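Local coordinates for protein thiol transferase (Phanerochaete chrysosporium, PDB 4F0B) that binds oxidized glutathione in a glutathione transferase fold of the Ure2p class and probably acts as a glutathione-dependent thiol transferase, at residues G19-I24 against A179-F184; R70-T75 against S85-Y90. All blocks are in the same frame, centred on the assembly; numbering follows the deposited sequence.

Contact 1 of 2, residues G19-I24 against A179-F184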
loop_
_atom_site.group_PDB
_atom_site.type_symbol
_atom_site.label_atom_id
_atom_site.label_comp_id
_atom_site.label_asym_id
_atom_site.label_seq_id
_atom_site.Cartn_x
_atom_site.Cartn_y
_atom_site.Cartn_z
ATOM N N GLY A 19 -0.426 -14.060 3.418
ATOM C CA GLY A 19 -0.567 -14.768 4.697
ATOM C C GLY A 19 0.738 -15.135 5.371
ATOM O O GLY A 19 0.817 -15.144 6.612
ATOM N N TRP A 20 1.780 -15.409 4.579
ATOM C CA TRP A 20 3.022 -15.885 5.191
ATOM C C TRP A 20 3.728 -14.781 5.952
ATOM O O TRP A 20 4.468 -15.068 6.891
ATOM C CB TRP A 20 4.004 -16.366 4.117
ATOM C CG TRP A 20 3.557 -17.611 3.403
ATOM C CD1 TRP A 20 2.978 -18.721 3.953
ATOM C CD2 TRP A 20 3.686 -17.878 1.995
ATOM N NE1 TRP A 20 2.708 -19.657 2.961
ATOM C CE2 TRP A 20 3.151 -19.155 1.759
ATOM C CE3 TRP A 20 4.204 -17.142 0.909
ATOM C CZ2 TRP A 20 3.075 -19.716 0.477
ATOM C CZ3 TRP A 20 4.131 -17.698 -0.380
ATOM C CH2 TRP A 20 3.577 -18.975 -0.579
ATOM N N VAL A 21 3.551 -13.528 5.534
ATOM C CA VAL A 21 4.523 -12.522 5.952
ATOM C C VAL A 21 4.457 -12.114 7.439
ATOM O O VAL A 21 5.516 -11.974 8.075
ATOM C CB VAL A 21 4.671 -11.328 4.973
ATOM C CG1 VAL A 21 4.983 -11.831 3.583
ATOM C CG2 VAL A 21 3.455 -10.409 4.951
ATOM N N PRO A 22 3.249 -11.976 8.035
ATOM C CA PRO A 22 3.299 -11.711 9.485
ATOM C C PRO A 22 3.843 -12.885 10.280
ATOM O O PRO A 22 4.457 -12.661 11.331
ATOM C CB PRO A 22 1.831 -11.424 9.855
ATOM C CG PRO A 22 1.154 -11.023 8.508
ATOM C CD PRO A 22 1.857 -11.948 7.515
ATOM N N ALA A 23 3.624 -14.118 9.824
ATOM C CA ALA A 23 4.140 -15.289 10.542
ATOM C C ALA A 23 5.667 -15.319 10.477
ATOM O O ALA A 23 6.331 -15.666 11.448
ATOM C CB ALA A 23 3.530 -16.594 10.003
ATOM N N ILE A 24 6.215 -14.949 9.328
ATOM C CA ILE A 24 7.662 -14.813 9.210
ATOM C C ILE A 24 8.196 -13.798 10.229
ATOM O O ILE A 24 9.115 -14.124 10.983
ATOM C CB ILE A 24 8.063 -14.423 7.794
ATOM C CG1 ILE A 24 7.812 -15.592 6.833
ATOM C CG2 ILE A 24 9.550 -13.972 7.779
ATOM C CD1 ILE A 24 7.937 -15.197 5.331
ATOM N N ALA A 179 10.670 -4.556 5.250
ATOM C CA ALA A 179 10.490 -4.329 3.824
ATOM C C ALA A 179 10.846 -5.550 2.988
ATOM O O ALA A 179 10.138 -5.861 2.014
ATOM C CB ALA A 179 11.280 -3.141 3.352
ATOM N N ASP A 180 11.918 -6.249 3.350
ATOM C CA ASP A 180 12.244 -7.496 2.675
ATOM C C ASP A 180 11.177 -8.546 2.894
ATOM O O ASP A 180 10.795 -9.220 1.954
ATOM C CB ASP A 180 13.572 -8.044 3.186
ATOM C CG ASP A 180 14.690 -7.036 3.064
ATOM O OD1 ASP A 180 15.244 -6.846 1.951
ATOM O OD2 ASP A 180 14.981 -6.409 4.109
ATOM N N ILE A 181 10.730 -8.681 4.139
ATOM C CA ILE A 181 9.745 -9.699 4.477
ATOM C C ILE A 181 8.465 -9.532 3.654
ATOM O O ILE A 181 7.942 -10.503 3.095
ATOM C CB ILE A 181 9.488 -9.735 6.004
ATOM C CG1 ILE A 181 10.744 -10.227 6.752
ATOM C CG2 ILE A 181 8.273 -10.622 6.344
ATOM C CD1 ILE A 181 10.707 -9.947 8.271
ATOM N N LYS A 182 7.973 -8.302 3.558
ATOM C CA LYS A 182 6.761 -8.036 2.793
ATOM C C LYS A 182 6.872 -8.482 1.347
ATOM O O LYS A 182 5.982 -9.187 0.815
ATOM C CB LYS A 182 6.414 -6.549 2.844
ATOM C CG LYS A 182 5.309 -6.143 1.841
ATOM C CD LYS A 182 3.958 -6.788 2.122
ATOM C CE LYS A 182 3.023 -6.593 0.898
ATOM N NZ LYS A 182 1.818 -7.470 0.989
ATOM N N ILE A 183 7.969 -8.104 0.693
ATOM C CA ILE A 183 8.101 -8.439 -0.713
ATOM C C ILE A 183 8.435 -9.910 -0.932
ATOM O O ILE A 183 7.975 -10.503 -1.922
ATOM C CB ILE A 183 9.145 -7.545 -1.397
ATOM C CG1 ILE A 183 8.673 -6.089 -1.285
ATOM C CG2 ILE A 183 9.305 -7.957 -2.876
ATOM C CD1 ILE A 183 9.631 -5.022 -1.857
ATOM N N PHE A 184 9.207 -10.486 -0.002
ATOM C CA PHE A 184 9.622 -11.874 -0.109
ATOM C C PHE A 184 8.447 -12.843 -0.274
ATOM O O PHE A 184 8.531 -13.812 -1.022
ATOM C CB PHE A 184 10.493 -12.261 1.095
ATOM C CG PHE A 184 10.767 -13.731 1.178
ATOM C CD1 PHE A 184 11.756 -14.298 0.383
ATOM C CD2 PHE A 184 10.046 -14.547 2.058
ATOM C CE1 PHE A 184 12.008 -15.672 0.440
ATOM C CE2 PHE A 184 10.291 -15.902 2.115
ATOM C CZ PHE A 184 11.258 -16.466 1.328
#
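Ile181 reaches across to Val21 and Ile24, and these three residues bury the most surface here. Its CG2 methyl is central. With CG2 set opposite the backbone N, it projects at the facing helix turn and comes 3.5 Å from Val21 O. CG2 of Ile24 lies 3.9 Å from the same methyl, and the two isoleucines lie alongside with their chains pointing opposite ways. Val21 answers with CG1, which rests 3.3 Å from Ile181 O. At the other end of Ile24, CD1 meets the edge of the Phe184 ring near its plane, 3.9 Å from CD2. Val216 of helix 214-222 touches both Ile24 and Phe184. An alanine in place of Ile24 would probably leave the Phe184 edge without the CD1 methyl, take one neighbour from Ile181 CG2 and open a gap between the helices. The axes of the two short helical segments come within 8.9 Å and run roughly antiparallel, at 146°. Lys182 turns its amine to Thr84, and its side chain lines the glutathione pocket. No hydrogen bond crosses this contact. It joins the thioredoxin-like and all-helical domains of the glutathione transferase fold through methyls packed together and against backbone carbonyls of the facing helix.

Contact 2 of 2, residues R70-T75 against S85-Y90. With GDS (oxidized glutathione disulfide), chain C.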
loop_
_atom_site.group_PDB
_atom_site.type_symbol
_atom_site.label_atom_id
_atom_site.label_comp_id
_atom_site.label_asym_id
_atom_site.label_seq_id
_atom_site.Cartn_x
_atom_site.Cartn_y
_atom_site.Cartn_z
ATOM N N ARG A 70 -10.486 -10.156 4.281
ATOM C CA ARG A 70 -9.331 -10.819 3.652
ATOM C C ARG A 70 -8.308 -11.129 4.749
ATOM O O ARG A 70 -8.322 -10.511 5.828
ATOM C CB ARG A 70 -8.657 -9.916 2.610
ATOM C CG ARG A 70 -9.501 -9.727 1.351
ATOM C CD ARG A 70 -8.597 -9.404 0.138
ATOM N NE ARG A 70 -9.380 -9.137 -1.031
ATOM C CZ ARG A 70 -8.857 -8.784 -2.187
ATOM N NH1 ARG A 70 -7.541 -8.667 -2.296
ATOM N NH2 ARG A 70 -9.670 -8.520 -3.219
ATOM N N ILE A 71 -7.471 -12.137 4.500
ATOM C CA ILE A 71 -6.324 -12.381 5.387
ATOM C C ILE A 71 -5.068 -11.706 4.811
ATOM O O ILE A 71 -4.993 -11.385 3.625
ATOM C CB ILE A 71 -6.071 -13.898 5.652
ATOM C CG1 ILE A 71 -5.829 -14.703 4.377
ATOM C CG2 ILE A 71 -7.215 -14.514 6.440
ATOM C CD1 ILE A 71 -4.372 -14.625 3.860
ATOM N N PRO A 72 -4.061 -11.473 5.637
ATOM C CA PRO A 72 -4.012 -11.748 7.081
ATOM C C PRO A 72 -4.566 -10.614 7.905
ATOM O O PRO A 72 -4.752 -9.472 7.458
ATOM C CB PRO A 72 -2.499 -11.909 7.348
ATOM C CG PRO A 72 -1.871 -10.907 6.347
ATOM C CD PRO A 72 -2.762 -10.994 5.100
ATOM N N ALA A 73 -4.842 -10.963 9.153
ATOM C CA ALA A 73 -5.134 -9.981 10.181
ATOM C C ALA A 73 -4.601 -10.532 11.479
ATOM O O ALA A 73 -4.438 -11.745 11.643
ATOM C CB ALA A 73 -6.650 -9.698 10.295
ATOM N N ILE A 74 -4.358 -9.646 12.444
ATOM C CA ILE A 74 -4.052 -10.094 13.789
ATOM C C ILE A 74 -4.917 -9.431 14.820
ATOM O O ILE A 74 -5.524 -8.392 14.570
ATOM C CB ILE A 74 -2.599 -9.838 14.199
ATOM C CG1 ILE A 74 -2.275 -8.328 14.200
ATOM C CG2 ILE A 74 -1.625 -10.631 13.316
ATOM C CD1 ILE A 74 -0.951 -7.980 14.921
ATOM N N THR A 75 -5.016 -10.068 15.984
ATOM C CA THR A 75 -5.398 -9.322 17.189
ATOM C C THR A 75 -4.271 -9.392 18.172
ATOM O O THR A 75 -3.582 -10.398 18.273
ATOM C CB THR A 75 -6.697 -9.818 17.815
ATOM O OG1 THR A 75 -6.576 -11.209 18.154
ATOM C CG2 THR A 75 -7.856 -9.602 16.841
ATOM N N SER A 85 1.216 -5.039 5.422
ATOM C CA SER A 85 2.279 -4.091 5.759
ATOM C C SER A 85 2.015 -3.377 7.057
ATOM O O SER A 85 2.957 -3.134 7.857
ATOM C CB SER A 85 2.443 -3.090 4.628
ATOM O OG SER A 85 2.749 -3.815 3.434
ATOM N N ALA A 86 0.727 -3.087 7.347
ATOM C CA ALA A 86 0.356 -2.423 8.606
ATOM C C ALA A 86 0.593 -3.376 9.789
ATOM O O ALA A 86 0.995 -2.950 10.894
ATOM C CB ALA A 86 -1.123 -1.959 8.573
ATOM N N ILE A 87 0.335 -4.667 9.579
ATOM C CA ILE A 87 0.593 -5.693 10.605
ATOM C C ILE A 87 2.102 -5.774 10.910
ATOM O O ILE A 87 2.506 -5.795 12.086
ATOM C CB ILE A 87 0.083 -7.051 10.148
ATOM C CG1 ILE A 87 -1.457 -7.018 10.012
ATOM C CG2 ILE A 87 0.518 -8.141 11.148
ATOM C CD1 ILE A 87 -2.040 -8.183 9.208
ATOM N N LEU A 88 2.915 -5.763 9.838
ATOM C CA LEU A 88 4.369 -5.798 10.046
ATOM C C LEU A 88 4.824 -4.589 10.859
ATOM O O LEU A 88 5.622 -4.709 11.791
ATOM C CB LEU A 88 5.087 -5.844 8.686
ATOM C CG LEU A 88 4.823 -7.106 7.867
ATOM C CD1 LEU A 88 5.509 -7.000 6.498
ATOM C CD2 LEU A 88 5.372 -8.369 8.526
ATOM N N LEU A 89 4.340 -3.410 10.485
ATOM C CA LEU A 89 4.706 -2.182 11.212
ATOM C C LEU A 89 4.246 -2.220 12.680
ATOM O O LEU A 89 4.991 -1.829 13.568
ATOM C CB LEU A 89 4.126 -0.958 10.497
ATOM C CG LEU A 89 4.875 -0.659 9.184
ATOM C CD1 LEU A 89 3.984 0.194 8.314
ATOM C CD2 LEU A 89 6.138 0.095 9.490
ATOM N N TYR A 90 3.022 -2.678 12.926
ATOM C CA TYR A 90 2.516 -2.776 14.293
ATOM C C TYR A 90 3.354 -3.721 15.151
ATOM O O TYR A 90 3.721 -3.407 16.278
ATOM C CB TYR A 90 1.086 -3.317 14.274
ATOM C CG TYR A 90 0.489 -3.419 15.658
ATOM C CD1 TYR A 90 -0.155 -2.318 16.242
ATOM C CD2 TYR A 90 0.591 -4.596 16.412
ATOM C CE1 TYR A 90 -0.684 -2.404 17.540
ATOM C CE2 TYR A 90 0.069 -4.685 17.700
ATOM C CZ TYR A 90 -0.562 -3.585 18.265
ATOM O OH TYR A 90 -1.095 -3.681 19.551
HETATM N N1 GDS C . -3.855 -5.600 0.708
HETATM C CA1 GDS C . -4.154 -6.825 1.514
HETATM C C1 GDS C . -2.933 -7.099 2.432
HETATM O OE1 GDS C . -1.806 -6.708 2.058
HETATM O OE2 GDS C . -3.150 -7.684 3.511
HETATM C CB1 GDS C . -4.337 -8.024 0.570
HETATM C CG1 GDS C . -4.762 -9.297 1.325
HETATM C CD1 GDS C . -5.235 -10.343 0.326
HETATM O O1 GDS C . -5.237 -10.208 -0.891
HETATM N N2 GDS C . -5.752 -11.481 0.899
HETATM C CA2 GDS C . -6.248 -12.615 0.106
HETATM C C2 GDS C . -7.635 -12.986 0.583
HETATM O O2 GDS C . -7.925 -13.019 1.807
HETATM C CB2 GDS C . -5.377 -13.861 0.238
HETATM S SG2 GDS C . -3.645 -13.617 -0.163
HETATM N N3 GDS C . -8.499 -13.291 -0.404
HETATM C CA3 GDS C . -9.863 -13.704 -0.062
HETATM C C3 GDS C . -10.899 -12.956 -0.819
HETATM O OE3 GDS C . -12.083 -13.235 -0.541
HETATM O OE4 GDS C . -10.542 -12.089 -1.661
HETATM N N4 GDS C . -3.876 -9.922 -3.419
HETATM C CA4 GDS C . -3.497 -8.644 -3.996
HETATM C C4 GDS C . -2.589 -7.770 -3.068
HETATM O OE5 GDS C . -1.902 -8.314 -2.179
HETATM O OE6 GDS C . -2.616 -6.549 -3.299
HETATM C C5 GDS C . -4.050 -10.981 -4.215
HETATM O O5 GDS C . -3.896 -10.917 -5.457
HETATM C CA5 GDS C . -4.468 -12.280 -3.549
HETATM N N5 GDS C . -5.446 -12.990 -4.408
HETATM C CB5 GDS C . -3.170 -13.087 -3.325
HETATM S SG5 GDS C . -3.479 -14.532 -2.317
HETATM C CA6 GDS C . -9.569 -12.259 -4.920
HETATM C C6 GDS C . -9.452 -11.778 -6.381
HETATM O OE7 GDS C . -8.482 -11.049 -6.689
HETATM O OE8 GDS C . -10.381 -12.106 -7.161
HETATM N N6 GDS C . -10.975 -12.170 -4.532
HETATM C CB6 GDS C . -9.068 -13.732 -4.787
HETATM C CG6 GDS C . -7.549 -13.981 -5.022
HETATM C CD6 GDS C . -6.720 -13.276 -3.988
HETATM O O6 GDS C . -7.105 -12.933 -2.881
#
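The Tyr90 ring is met obliquely by Ile74, whose CD1 methyl lies 4.0 Å from Tyr90 CD2. Ile74 CG1 sits between its backbone N and carbonyl carbon, chi1 62°, which sends CD1 to Tyr90. Tyr90 also stacks with His94, and its OH bonds to His76 and to Lys110 of the second subunit. The other flat group, the Arg70 guanidinium, has one glutathione half over one face: GDS CA6 lies there, with GDS O6 4.3 Å above the plane toward the rim. NH1 donates a bent hydrogen bond of 3.1 Å to GDS O1 of the other half (139°), an acceptor somewhat off the plane on that same side. NH2 forms a salt bridge with Glu154 of the second subunit. Ile71 holds this second half by its backbone: its N bonds to GDS O2 at 2.9 Å, and its O receives GDS N2 at 2.8 Å. The cis peptide before Pro72 is the hallmark cis-proline of thioredoxin-like folds. Ile87 covers the chain just beyond it. Its CD1 lies 3.5 Å from Pro72 O and also touches Ala73 CA. Its CG2 meets CG2 of Ile74 side by side at 3.9 Å. Strand 73-76 lies between strands 9-13 and 79-82 in the sheet. Helix 84-95 packs against the strand through Ile87 and Tyr90, while its Leu89 touches helix 109-139 and Ile178 of helix 178-187.

Overall arrangement
From the N terminus, strand 9-13 leads to helix 20-33, where contact 1 begins. The chain then passes through strand 38-42 to residues 70-75, the start of contact 2. A short loop through strand 79-82 returns it to residues 85-90, closing contact 2 within the thioredoxin-like domain. Contact 1 closes much later, at helix 178-187, after the long helices 109-139 and 145-166. The small loop thus lies wholly within the large one. Contact 2 ties sheet to helix inside one domain, and contact 1 joins that domain to the helical one. They touch directly: Pro22 packs on Pro72 and Ile87, and Lys182 on Ser85.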